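Local atomic coordinates of ftsY (Mycoplasma mycoides, PDB entry 1ZU4), a protein that is the bacterial receptor of the signal recognition particle, here its NG domain, a helical bundle joined to a P-loop GTPase domain of the SRP54 type. Residues Leu105-Leu110 / Gln222-Ala227; Val136-Ala141 / Thr158-Lys163; Gln204-Leu209 / Ser251-Val256. All blocks are in the same frame, centred on the assembly; numbering follows the deposited sequence.

Contact 1 (Leu105-Leu110 / Gln222-Ala227)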
ATOM      1  N   LEU A 105      10.202  20.562   3.976  1.00 19.65           N
ATOM      2  CA  LEU A 105       9.164  19.981   4.791  1.00 19.68           C
ATOM      3  C   LEU A 105       8.304  19.094   3.900  1.00 18.03           C
ATOM      4  O   LEU A 105       7.525  19.558   3.074  1.00 19.33           O
ATOM      5  CB  LEU A 105       8.352  21.069   5.503  1.00 19.38           C
ATOM      6  CG  LEU A 105       7.071  20.603   6.181  1.00 18.49           C
ATOM      7  CD1 LEU A 105       7.345  19.649   7.261  1.00 16.39           C
ATOM      8  CD2 LEU A 105       6.375  21.901   6.678  1.00 22.02           C
ATOM      9  N   ASN A 106       8.503  17.798   4.028  1.00 16.21           N
ATOM     10  CA  ASN A 106       7.745  16.844   3.236  1.00 15.51           C
ATOM     11  C   ASN A 106       6.357  16.750   3.868  1.00 14.59           C
ATOM     12  O   ASN A 106       6.215  16.742   5.085  1.00 15.73           O
ATOM     13  CB  ASN A 106       8.455  15.468   3.238  1.00 15.08           C
ATOM     14  CG  ASN A 106       9.849  15.542   2.657  1.00 14.81           C
ATOM     15  OD1 ASN A 106      10.002  15.651   1.444  1.00 17.72           O
ATOM     16  ND2 ASN A 106      10.866  15.587   3.529  1.00 14.19           N
ATOM     17  N   ILE A 107       5.319  16.689   3.046  1.00 14.81           N
ATOM     18  CA  ILE A 107       3.970  16.612   3.582  1.00 14.29           C
ATOM     19  C   ILE A 107       3.205  15.475   2.900  1.00 13.39           C
ATOM     20  O   ILE A 107       3.001  15.517   1.701  1.00 13.41           O
ATOM     21  CB  ILE A 107       3.210  17.966   3.427  1.00 14.73           C
ATOM     22  CG1 ILE A 107       4.003  19.127   4.053  1.00 15.04           C
ATOM     23  CG2 ILE A 107       1.866  17.836   4.067  1.00 15.24           C
ATOM     24  CD1 ILE A 107       3.385  20.570   3.847  1.00 19.88           C
ATOM     25  N   PHE A 108       2.764  14.487   3.682  1.00 13.21           N
ATOM     26  CA  PHE A 108       2.040  13.344   3.144  1.00 14.15           C
ATOM     27  C   PHE A 108       0.670  13.288   3.777  1.00 14.11           C
ATOM     28  O   PHE A 108       0.546  13.385   5.017  1.00 14.70           O
ATOM     29  CB  PHE A 108       2.717  12.015   3.511  1.00 14.26           C
ATOM     30  CG  PHE A 108       4.086  11.841   2.977  1.00 13.80           C
ATOM     31  CD1 PHE A 108       4.866  10.802   3.459  1.00 11.02           C
ATOM     32  CD2 PHE A 108       4.610  12.709   1.993  1.00 11.83           C
ATOM     33  CE1 PHE A 108       6.168  10.622   2.975  1.00 15.54           C
ATOM     34  CE2 PHE A 108       5.897  12.541   1.496  1.00 12.53           C
ATOM     35  CZ  PHE A 108       6.663  11.495   1.938  1.00 14.66           C
ATOM     36  N   MET A 109      -0.358  13.105   2.964  1.00 13.66           N
ATOM     37  CA  MET A 109      -1.685  12.791   3.541  1.00 16.36           C
ATOM     38  C   MET A 109      -2.023  11.318   3.491  1.00 16.33           C
ATOM     39  O   MET A 109      -1.707  10.657   2.552  1.00 18.76           O
ATOM     40  CB  MET A 109      -2.770  13.527   2.782  1.00 16.34           C
ATOM     41  CG  MET A 109      -2.531  14.998   2.652  1.00 20.48           C
ATOM     42  SD  MET A 109      -3.947  15.683   1.829  1.00 30.84           S
ATOM     43  CE  MET A 109      -3.840  17.371   2.470  1.00 27.42           C
ATOM     44  N   LEU A 110      -2.703  10.802   4.487  1.00 16.29           N
ATOM     45  CA  LEU A 110      -3.193   9.455   4.402  1.00 16.74           C
ATOM     46  C   LEU A 110      -4.706   9.537   4.215  1.00 16.46           C
ATOM     47  O   LEU A 110      -5.368  10.363   4.848  1.00 16.22           O
ATOM     48  CB  LEU A 110      -2.847   8.660   5.630  1.00 16.73           C
ATOM     49  CG  LEU A 110      -1.419   8.124   5.881  1.00 19.99           C
ATOM     50  CD1 LEU A 110      -1.331   6.750   5.412  1.00 23.04           C
ATOM     51  CD2 LEU A 110      -0.270   8.965   5.335  1.00 20.11           C
ATOM     52  N   GLN A 222       0.723  27.167   0.673  1.00 23.06           N
ATOM     53  CA  GLN A 222       1.319  28.466   1.029  1.00 24.81           C
ATOM     54  C   GLN A 222       2.723  28.291   1.577  1.00 25.58           C
ATOM     55  O   GLN A 222       3.534  29.218   1.517  1.00 26.81           O
ATOM     56  CB  GLN A 222       0.488  29.188   2.095  1.00 24.40           C
ATOM     57  CG  GLN A 222      -0.838  29.723   1.559  1.00 23.28           C
ATOM     58  CD  GLN A 222      -1.591  30.397   2.646  1.00 25.22           C
ATOM     59  OE1 GLN A 222      -1.155  31.420   3.161  1.00 25.98           O
ATOM     60  NE2 GLN A 222      -2.713  29.815   3.047  1.00 19.11           N
ATOM     61  N   VAL A 223       3.012  27.109   2.114  1.00 25.36           N
ATOM     62  CA  VAL A 223       4.336  26.836   2.687  1.00 25.03           C
ATOM     63  C   VAL A 223       5.241  26.012   1.732  1.00 24.99           C
ATOM     64  O   VAL A 223       6.472  26.218   1.663  1.00 24.62           O
ATOM     65  CB  VAL A 223       4.194  26.197   4.081  1.00 24.05           C
ATOM     66  CG1 VAL A 223       5.487  26.025   4.704  1.00 24.24           C
ATOM     67  CG2 VAL A 223       3.326  27.092   4.975  1.00 26.10           C
ATOM     68  N   GLU A 224       4.603  25.133   0.963  1.00 25.20           N
ATOM     69  CA  GLU A 224       5.281  24.107   0.171  1.00 25.39           C
ATOM     70  C   GLU A 224       4.414  23.965  -1.069  1.00 25.13           C
ATOM     71  O   GLU A 224       3.384  23.313  -1.047  1.00 25.18           O
ATOM     72  CB  GLU A 224       5.344  22.753   0.923  1.00 25.26           C
ATOM     73  CG  GLU A 224       6.348  22.635   2.106  1.00 24.78           C
ATOM     74  CD  GLU A 224       7.813  22.669   1.670  1.00 25.73           C
ATOM     75  OE1 GLU A 224       8.094  22.534   0.459  1.00 22.73           O
ATOM     76  OE2 GLU A 224       8.674  22.851   2.555  1.00 28.65           O
ATOM     77  N   LYS A 225       4.835  24.598  -2.148  1.00 26.22           N
ATOM     78  CA  LYS A 225       4.021  24.740  -3.354  1.00 26.28           C
ATOM     79  C   LYS A 225       3.632  23.401  -3.976  1.00 25.03           C
ATOM     80  O   LYS A 225       2.540  23.234  -4.443  1.00 23.64           O
ATOM     81  CB  LYS A 225       4.789  25.595  -4.365  1.00 27.11           C
ATOM     82  CG  LYS A 225       4.886  27.077  -3.995  1.00 32.54           C
ATOM     83  CD  LYS A 225       6.118  27.789  -4.674  1.00 37.54           C
ATOM     84  CE  LYS A 225       6.308  29.226  -4.108  1.00 39.96           C
ATOM     85  NZ  LYS A 225       7.433  30.003  -4.766  1.00 41.37           N
ATOM     86  N   SER A 226       4.543  22.436  -3.955  1.00 25.17           N
ATOM     87  CA  SER A 226       4.308  21.103  -4.524  1.00 24.14           C
ATOM     88  C   SER A 226       3.625  20.120  -3.522  1.00 22.78           C
ATOM     89  O   SER A 226       3.368  18.944  -3.848  1.00 22.51           O
ATOM     90  CB  SER A 226       5.650  20.535  -5.040  1.00 24.94           C
ATOM     91  OG  SER A 226       6.668  20.600  -4.025  1.00 27.44           O
ATOM     92  N   ALA A 227       3.300  20.598  -2.321  1.00 21.23           N
ATOM     93  CA  ALA A 227       2.553  19.750  -1.349  1.00 19.31           C
ATOM     94  C   ALA A 227       1.060  19.602  -1.749  1.00 18.57           C
ATOM     95  O   ALA A 227       0.536  20.417  -2.521  1.00 17.09           O
ATOM     96  CB  ALA A 227       2.694  20.305   0.046  1.00 19.14           C
TER
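Ile107 and Ala227 form the dense end of this contact: CD1 of Ile107 lies 3.9 Å from Ala227 CB, and CB of Ile107 is almost as near to the same methyl. With CG1 anti to its carbonyl carbon (chi1 -55°), the isoleucine sends its longer branch toward the loop, where CD1 also reaches the CG methylene of Glu224 at 4.0 Å. A branched apolar residue suits a buried strand position, and alanine, which closes the type I turn from Glu224 to Ala227, is small enough to bring that turn close to the strand. The backbone bond from Ala227 N to Glu224 O, 3.0 Å, fixes the turn.

The other end is polar and looser. Glu224, partly exposed, bends at chi2 (-68°) and brings its carboxylate back to the residue just before the strand, where Leu105 N donates to Glu224 OE2 at 3.1 Å. The amide meets the oxygen from above the carboxylate plane, 56° out of it. Glutamate serves both ends, its methylenes lying against Ile107 while its oxygen takes a backbone N-H.

Beyond the two segments, His229 NE2 is hydrogen-bonded to Leu105 O, and the backbone of His229 pairs with Ile107, as strand 230-236 runs beside 106-111. Ile184 of helix 176-189 and Ile220 of helix 206-221 pack on Ile107, so the contact lies where these two helices meet the sheet.

Contact 2 (Val136-Ala141 / Thr158-Lys163)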
ATOM      1  N   VAL A 136       9.485  14.387  12.949  1.00 18.94           N
ATOM      2  CA  VAL A 136       8.156  14.070  12.385  1.00 19.80           C
ATOM      3  C   VAL A 136       7.006  14.640  13.204  1.00 19.93           C
ATOM      4  O   VAL A 136       6.964  14.517  14.423  1.00 18.70           O
ATOM      5  CB  VAL A 136       7.906  12.548  12.198  1.00 20.50           C
ATOM      6  CG1 VAL A 136       6.563  12.294  11.449  1.00 18.87           C
ATOM      7  CG2 VAL A 136       9.021  11.917  11.391  1.00 19.50           C
ATOM      8  N   LEU A 137       6.060  15.250  12.493  1.00 19.20           N
ATOM      9  CA  LEU A 137       4.864  15.792  13.105  1.00 18.35           C
ATOM     10  C   LEU A 137       3.637  15.141  12.462  1.00 16.96           C
ATOM     11  O   LEU A 137       3.592  14.979  11.265  1.00 16.32           O
ATOM     12  CB  LEU A 137       4.824  17.306  12.893  1.00 18.22           C
ATOM     13  CG  LEU A 137       3.644  18.044  13.556  1.00 19.28           C
ATOM     14  CD1 LEU A 137       3.686  17.943  15.091  1.00 18.60           C
ATOM     15  CD2 LEU A 137       3.622  19.504  13.117  1.00 17.28           C
ATOM     16  N   ILE A 138       2.677  14.745  13.291  1.00 17.38           N
ATOM     17  CA  ILE A 138       1.378  14.227  12.864  1.00 17.68           C
ATOM     18  C   ILE A 138       0.268  15.246  13.164  1.00 18.06           C
ATOM     19  O   ILE A 138       0.233  15.867  14.263  1.00 16.45           O
ATOM     20  CB  ILE A 138       1.042  12.914  13.606  1.00 17.99           C
ATOM     21  CG1 ILE A 138       2.037  11.802  13.215  1.00 19.17           C
ATOM     22  CG2 ILE A 138      -0.379  12.463  13.347  1.00 16.45           C
ATOM     23  CD1 ILE A 138       2.150  10.729  14.283  1.00 18.36           C
ATOM     24  N   ALA A 139      -0.631  15.396  12.181  1.00 17.71           N
ATOM     25  CA  ALA A 139      -1.805  16.234  12.295  1.00 18.37           C
ATOM     26  C   ALA A 139      -2.933  15.292  12.342  1.00 18.49           C
ATOM     27  O   ALA A 139      -3.287  14.711  11.322  1.00 18.82           O
ATOM     28  CB  ALA A 139      -1.976  17.223  11.051  1.00 18.24           C
ATOM     29  N   ALA A 140      -3.504  15.143  13.531  1.00 18.08           N
ATOM     30  CA  ALA A 140      -4.708  14.350  13.778  1.00 17.02           C
ATOM     31  C   ALA A 140      -5.964  15.035  13.229  1.00 17.71           C
ATOM     32  O   ALA A 140      -6.839  15.476  14.008  1.00 15.25           O
ATOM     33  CB  ALA A 140      -4.865  14.126  15.295  1.00 16.88           C
ATOM     34  N   ALA A 141      -6.077  15.091  11.901  1.00 17.64           N
ATOM     35  CA  ALA A 141      -7.166  15.832  11.241  1.00 20.81           C
ATOM     36  C   ALA A 141      -8.371  14.975  10.881  1.00 22.90           C
ATOM     37  O   ALA A 141      -9.284  15.449  10.199  1.00 22.28           O
ATOM     38  CB  ALA A 141      -6.655  16.567  10.002  1.00 19.38           C
ATOM     39  N   THR A 158       3.739   5.389  24.041  1.00 51.51           N
ATOM     40  CA  THR A 158       3.608   3.948  24.222  1.00 51.50           C
ATOM     41  C   THR A 158       4.497   3.200  23.215  1.00 51.39           C
ATOM     42  O   THR A 158       5.104   2.192  23.577  1.00 52.01           O
ATOM     43  CB  THR A 158       2.114   3.455  24.233  1.00 51.50           C
ATOM     44  OG1 THR A 158       1.907   2.565  25.334  1.00 52.24           O
ATOM     45  CG2 THR A 158       1.708   2.751  22.944  1.00 52.02           C
ATOM     46  N   ARG A 159       4.620   3.702  21.979  1.00 50.90           N
ATOM     47  CA  ARG A 159       5.325   2.950  20.923  1.00 50.30           C
ATOM     48  C   ARG A 159       6.190   3.750  19.951  1.00 49.64           C
ATOM     49  O   ARG A 159       7.054   3.186  19.296  1.00 49.84           O
ATOM     50  CB  ARG A 159       4.338   2.066  20.135  1.00 50.68           C
ATOM     51  CG  ARG A 159       3.809   0.884  20.933  1.00 51.30           C
ATOM     52  CD  ARG A 159       2.466   0.407  20.407  1.00 53.18           C
ATOM     53  NE  ARG A 159       2.610  -0.843  19.664  1.00 54.99           N
ATOM     54  CZ  ARG A 159       1.601  -1.621  19.285  1.00 55.13           C
ATOM     55  NH1 ARG A 159       0.330  -1.291  19.564  1.00 53.88           N
ATOM     56  NH2 ARG A 159       1.871  -2.738  18.616  1.00 56.15           N
ATOM     57  N   LEU A 160       5.966   5.053  19.848  1.00 48.70           N
ATOM     58  CA  LEU A 160       6.646   5.846  18.831  1.00 47.97           C
ATOM     59  C   LEU A 160       7.936   6.480  19.331  1.00 47.61           C
ATOM     60  O   LEU A 160       8.039   6.891  20.475  1.00 47.51           O
ATOM     61  CB  LEU A 160       5.724   6.935  18.274  1.00 47.87           C
ATOM     62  CG  LEU A 160       4.520   6.570  17.388  1.00 47.88           C
ATOM     63  CD1 LEU A 160       3.779   7.820  16.973  1.00 46.80           C
ATOM     64  CD2 LEU A 160       4.963   5.826  16.157  1.00 49.45           C
ATOM     65  N   ASN A 161       8.913   6.554  18.438  1.00 47.03           N
ATOM     66  CA  ASN A 161      10.145   7.302  18.647  1.00 46.56           C
ATOM     67  C   ASN A 161       9.932   8.735  19.199  1.00 45.93           C
ATOM     68  O   ASN A 161       8.918   9.373  18.925  1.00 45.92           O
ATOM     69  CB  ASN A 161      10.853   7.346  17.302  1.00 46.96           C
ATOM     70  CG  ASN A 161      12.308   7.654  17.423  1.00 47.46           C
ATOM     71  OD1 ASN A 161      13.137   6.740  17.603  1.00 47.52           O
ATOM     72  ND2 ASN A 161      12.652   8.944  17.323  1.00 46.36           N
ATOM     73  N   ASN A 162      10.884   9.234  19.982  1.00 45.28           N
ATOM     74  CA  ASN A 162      10.749  10.566  20.616  1.00 44.48           C
ATOM     75  C   ASN A 162      10.710  11.744  19.614  1.00 42.75           C
ATOM     76  O   ASN A 162      10.328  12.871  19.978  1.00 42.56           O
ATOM     77  CB  ASN A 162      11.849  10.793  21.681  1.00 45.02           C
ATOM     78  CG  ASN A 162      11.717   9.846  22.898  1.00 47.54           C
ATOM     79  OD1 ASN A 162      10.605   9.556  23.373  1.00 50.51           O
ATOM     80  ND2 ASN A 162      12.864   9.380  23.414  1.00 49.17           N
ATOM     81  N   LYS A 163      11.099  11.466  18.362  1.00 40.35           N
ATOM     82  CA  LYS A 163      11.150  12.478  17.280  1.00 37.46           C
ATOM     83  C   LYS A 163       9.834  12.636  16.526  1.00 34.95           C
ATOM     84  O   LYS A 163       9.799  13.284  15.479  1.00 34.27           O
ATOM     85  CB  LYS A 163      12.272  12.180  16.288  1.00 37.36           C
ATOM     86  CG  LYS A 163      13.664  12.541  16.811  1.00 39.55           C
ATOM     87  CD  LYS A 163      14.713  12.460  15.706  1.00 41.35           C
ATOM     88  CE  LYS A 163      15.545  11.198  15.801  1.00 42.82           C
ATOM     89  NZ  LYS A 163      14.700   9.982  15.633  1.00 43.34           N
TER
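Ile138 and Leu160 face each other through their CD1 methyls, 4.3 Å apart, the side chains converging from the strand and from the loop that returns to the sheet. Ile138 has CG1 anti to its carbonyl carbon (chi1 -65°), which directs the ethyl branch toward Leu160; with chi2 near 180°, Leu160 holds CD1 extended toward the strand. The touch is light; both residues also pack on helix 118-131, Ile138 on Leu122 and Ala126, Leu160 on Asn127.

Val136 and Lys163 meet through the backbone instead. Val136 N donates to Lys163 O at 2.8 Å, and the bond is nearly straight, with 169° at the hydrogen and the donor almost along the C=O axis. Neither side chain is needed for it: CB of Val136 comes no nearer than 3.9 Å to Lys163 O, and the beta-branched valine suits an extended strand. Lysine fits a partly exposed place, since its long chain can lead the ammonium away from the strand to Ala130 O at the end of helix 118-131.

The bond brings the chain alongside 136-140 just before strand 164-167 begins, and pairing continues from there with Asp165. Strand 136-140, helix 146-156 and strand 164-167 thus make a beta-alpha-beta crossover, the repeating unit of the P-loop NTPase fold, at the edge of its sheet.

Contact 3 (Gln204-Leu209 / Ser251-Val256)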
ATOM      1  N   GLN A 204     -20.034   8.761   1.303  1.00 36.32           N
ATOM      2  CA  GLN A 204     -21.270   9.499   1.623  1.00 35.71           C
ATOM      3  C   GLN A 204     -21.067  11.010   1.730  1.00 34.45           C
ATOM      4  O   GLN A 204     -21.900  11.795   1.237  1.00 33.55           O
ATOM      5  CB  GLN A 204     -21.831   9.013   2.970  1.00 36.07           C
ATOM      6  CG  GLN A 204     -23.074   9.802   3.459  1.00 38.95           C
ATOM      7  CD  GLN A 204     -23.165   9.928   4.986  1.00 41.97           C
ATOM      8  OE1 GLN A 204     -22.237  10.431   5.637  1.00 43.28           O
ATOM      9  NE2 GLN A 204     -24.295   9.494   5.556  1.00 41.49           N
ATOM     10  N   ASN A 205     -19.987  11.394   2.419  1.00 32.58           N
ATOM     11  CA  ASN A 205     -19.660  12.796   2.663  1.00 31.62           C
ATOM     12  C   ASN A 205     -18.716  13.358   1.582  1.00 29.18           C
ATOM     13  O   ASN A 205     -17.943  14.277   1.868  1.00 28.41           O
ATOM     14  CB  ASN A 205     -18.966  12.982   4.037  1.00 32.00           C
ATOM     15  CG  ASN A 205     -19.899  12.789   5.245  1.00 36.84           C
ATOM     16  OD1 ASN A 205     -21.086  13.173   5.245  1.00 40.61           O
ATOM     17  ND2 ASN A 205     -19.334  12.225   6.312  1.00 37.95           N
ATOM     18  N   LYS A 206     -18.764  12.808   0.367  1.00 27.79           N
ATOM     19  CA  LYS A 206     -17.896  13.249  -0.750  1.00 26.72           C
ATOM     20  C   LYS A 206     -17.635  14.741  -0.882  1.00 26.35           C
ATOM     21  O   LYS A 206     -16.488  15.144  -1.039  1.00 25.73           O
ATOM     22  CB  LYS A 206     -18.403  12.736  -2.092  1.00 27.49           C
ATOM     23  CG  LYS A 206     -17.430  12.980  -3.268  1.00 27.57           C
ATOM     24  CD  LYS A 206     -18.055  12.491  -4.556  1.00 28.56           C
ATOM     25  CE  LYS A 206     -17.137  12.714  -5.717  1.00 30.15           C
ATOM     26  NZ  LYS A 206     -17.635  12.038  -6.971  1.00 34.26           N
ATOM     27  N   THR A 207     -18.688  15.555  -0.857  1.00 24.98           N
ATOM     28  CA  THR A 207     -18.526  16.975  -1.154  1.00 24.66           C
ATOM     29  C   THR A 207     -17.756  17.617  -0.038  1.00 24.75           C
ATOM     30  O   THR A 207     -16.859  18.422  -0.297  1.00 25.71           O
ATOM     31  CB  THR A 207     -19.916  17.727  -1.359  1.00 26.01           C
ATOM     32  OG1 THR A 207     -20.759  17.526  -0.202  1.00 23.74           O
ATOM     33  CG2 THR A 207     -20.648  17.220  -2.598  1.00 24.15           C
ATOM     34  N   ASN A 208     -18.086  17.273   1.216  1.00 24.18           N
ATOM     35  CA  ASN A 208     -17.348  17.875   2.316  1.00 24.47           C
ATOM     36  C   ASN A 208     -15.938  17.345   2.398  1.00 23.46           C
ATOM     37  O   ASN A 208     -15.024  18.050   2.843  1.00 23.20           O
ATOM     38  CB  ASN A 208     -18.000  17.658   3.670  1.00 25.28           C
ATOM     39  CG  ASN A 208     -17.251  18.384   4.778  1.00 28.91           C
ATOM     40  OD1 ASN A 208     -16.764  17.766   5.741  1.00 31.49           O
ATOM     41  ND2 ASN A 208     -17.108  19.701   4.620  1.00 29.73           N
ATOM     42  N   LEU A 209     -15.784  16.072   2.062  1.00 23.30           N
ATOM     43  CA  LEU A 209     -14.481  15.447   2.125  1.00 23.35           C
ATOM     44  C   LEU A 209     -13.594  16.150   1.104  1.00 22.16           C
ATOM     45  O   LEU A 209     -12.530  16.613   1.446  1.00 22.64           O
ATOM     46  CB  LEU A 209     -14.585  13.958   1.825  1.00 23.23           C
ATOM     47  CG  LEU A 209     -13.264  13.192   1.897  1.00 26.17           C
ATOM     48  CD1 LEU A 209     -12.711  13.354   3.303  1.00 28.20           C
ATOM     49  CD2 LEU A 209     -13.454  11.715   1.549  1.00 27.93           C
ATOM     50  N   SER A 251     -10.456   6.488  -5.151  1.00 22.22           N
ATOM     51  CA  SER A 251      -9.561   7.240  -6.017  1.00 24.59           C
ATOM     52  C   SER A 251     -10.240   8.376  -6.795  1.00 25.29           C
ATOM     53  O   SER A 251      -9.534   9.144  -7.433  1.00 26.57           O
ATOM     54  CB  SER A 251      -8.753   6.315  -6.953  1.00 24.26           C
ATOM     55  OG  SER A 251      -9.498   5.902  -8.073  1.00 24.99           O
ATOM     56  N   LYS A 252     -11.577   8.511  -6.729  1.00 25.92           N
ATOM     57  CA  LYS A 252     -12.290   9.616  -7.439  1.00 25.82           C
ATOM     58  C   LYS A 252     -12.516  10.848  -6.538  1.00 26.19           C
ATOM     59  O   LYS A 252     -12.934  11.930  -6.980  1.00 26.05           O
ATOM     60  CB  LYS A 252     -13.657   9.158  -7.985  1.00 26.71           C
ATOM     61  CG  LYS A 252     -13.693   7.845  -8.749  1.00 27.34           C
ATOM     62  CD  LYS A 252     -12.605   7.776  -9.800  1.00 32.51           C
ATOM     63  CE  LYS A 252     -12.726   6.523 -10.647  1.00 33.11           C
ATOM     64  NZ  LYS A 252     -12.764   6.825 -12.116  1.00 34.78           N
ATOM     65  N   VAL A 253     -12.239  10.665  -5.263  1.00 25.42           N
ATOM     66  CA  VAL A 253     -12.544  11.641  -4.242  1.00 25.54           C
ATOM     67  C   VAL A 253     -11.246  12.403  -3.946  1.00 25.49           C
ATOM     68  O   VAL A 253     -11.266  13.546  -3.507  1.00 23.93           O
ATOM     69  CB  VAL A 253     -13.082  10.896  -2.968  1.00 26.05           C
ATOM     70  CG1 VAL A 253     -13.123  11.786  -1.782  1.00 24.71           C
ATOM     71  CG2 VAL A 253     -14.460  10.266  -3.233  1.00 27.10           C
ATOM     72  N   ALA A 254     -10.112  11.738  -4.193  1.00 25.17           N
ATOM     73  CA  ALA A 254      -8.816  12.272  -3.816  1.00 24.44           C
ATOM     74  C   ALA A 254      -7.869  11.935  -4.923  1.00 23.87           C
ATOM     75  O   ALA A 254      -8.026  10.908  -5.606  1.00 23.82           O
ATOM     76  CB  ALA A 254      -8.357  11.665  -2.477  1.00 25.03           C
ATOM     77  N   ASP A 255      -6.907  12.815  -5.130  1.00 22.83           N
ATOM     78  CA  ASP A 255      -5.887  12.586  -6.128  1.00 22.23           C
ATOM     79  C   ASP A 255      -4.736  11.815  -5.476  1.00 20.30           C
ATOM     80  O   ASP A 255      -3.790  12.394  -4.941  1.00 19.28           O
ATOM     81  CB  ASP A 255      -5.447  13.898  -6.790  1.00 23.45           C
ATOM     82  CG  ASP A 255      -6.582  14.536  -7.645  1.00 27.42           C
ATOM     83  OD1 ASP A 255      -7.120  13.889  -8.569  1.00 30.42           O
ATOM     84  OD2 ASP A 255      -6.918  15.717  -7.402  1.00 35.43           O
ATOM     85  N   VAL A 256      -4.863  10.493  -5.549  1.00 17.32           N
ATOM     86  CA  VAL A 256      -4.061   9.537  -4.795  1.00 15.14           C
ATOM     87  C   VAL A 256      -2.769   9.376  -5.569  1.00 15.41           C
ATOM     88  O   VAL A 256      -2.821   9.241  -6.797  1.00 13.43           O
ATOM     89  CB  VAL A 256      -4.808   8.158  -4.696  1.00 15.48           C
ATOM     90  CG1 VAL A 256      -3.888   7.032  -4.106  1.00 16.15           C
ATOM     91  CG2 VAL A 256      -6.164   8.281  -3.888  1.00 13.60           C
TER
HETATM   92  O   HOH W   1     -14.660  13.377  -8.172  1.00 46.37           O
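Lys206, in the first turn of helix 206-221, meets Val253 with its aliphatic part: Lys206 CG lies 4.0 Å from Val253 CG2. CG of the lysine is anti to the backbone N (chi1 -171°), and the remaining torsions are also near 180°, so the chain runs straight out past the valine toward the loop. Its nitrogen there approaches a water. That water donates to Lys252 O at an unusually short 2.5 Å, while its link to Lys206 NZ is weak, at 3.5 Å, so the bridge is tentative. A lysine suits this exposed edge because its methylenes can lie against an apolar neighbour and leave the charge at the surface.

Three residues on, nearly one turn, Leu209 provides the inner part of the contact. Its backbone N bonds to Asn205 O at 2.8 Å, the first-turn bond of the helix, and its buried side chain points at the loop. Leu209 CD2 and Val253 CG1 are modelled 3.3 Å apart, closer than usual van der Waals contact, so the exact spacing is doubtful; the side chains cross at about a right angle.

Val253 thus divides its two branches between the helix residues, CG1 to Leu209 and CG2 to Lys206. Its compact fork suits a buried loop position facing two residues three apart on one side of a helix; Met210 of the same helix also touches it, and Leu213 packs on Ala254. The arrangement is plain helix-to-loop packing within the P-loop GTPase domain: the start of helix 206-221 lies against the connection between helix 241-250 and strand 258-262, an alpha-to-beta link of the alternating alpha/beta fold.

From the N-terminal helices the chain reaches the sheet at strand 106-111, where contact 1 opens. Contact 2 opens at strand 136-140 and closes a short loop at 158-163, wholly within the longer excursion that contact 1 completes at 222-227. Before that closure, contact 3 begins at 204-209, and it closes only at 251-256; contacts 1 and 3 therefore cross, whereas 2 and 3 follow in series. Contacts 1 and 2 reach the same sheet, their centres about 17 Å apart. Helix 206-221 connects contacts 1 and 3: contact 3 engages its beginning, and contact 1 the loop that follows its end, with centres about 19 Å apart.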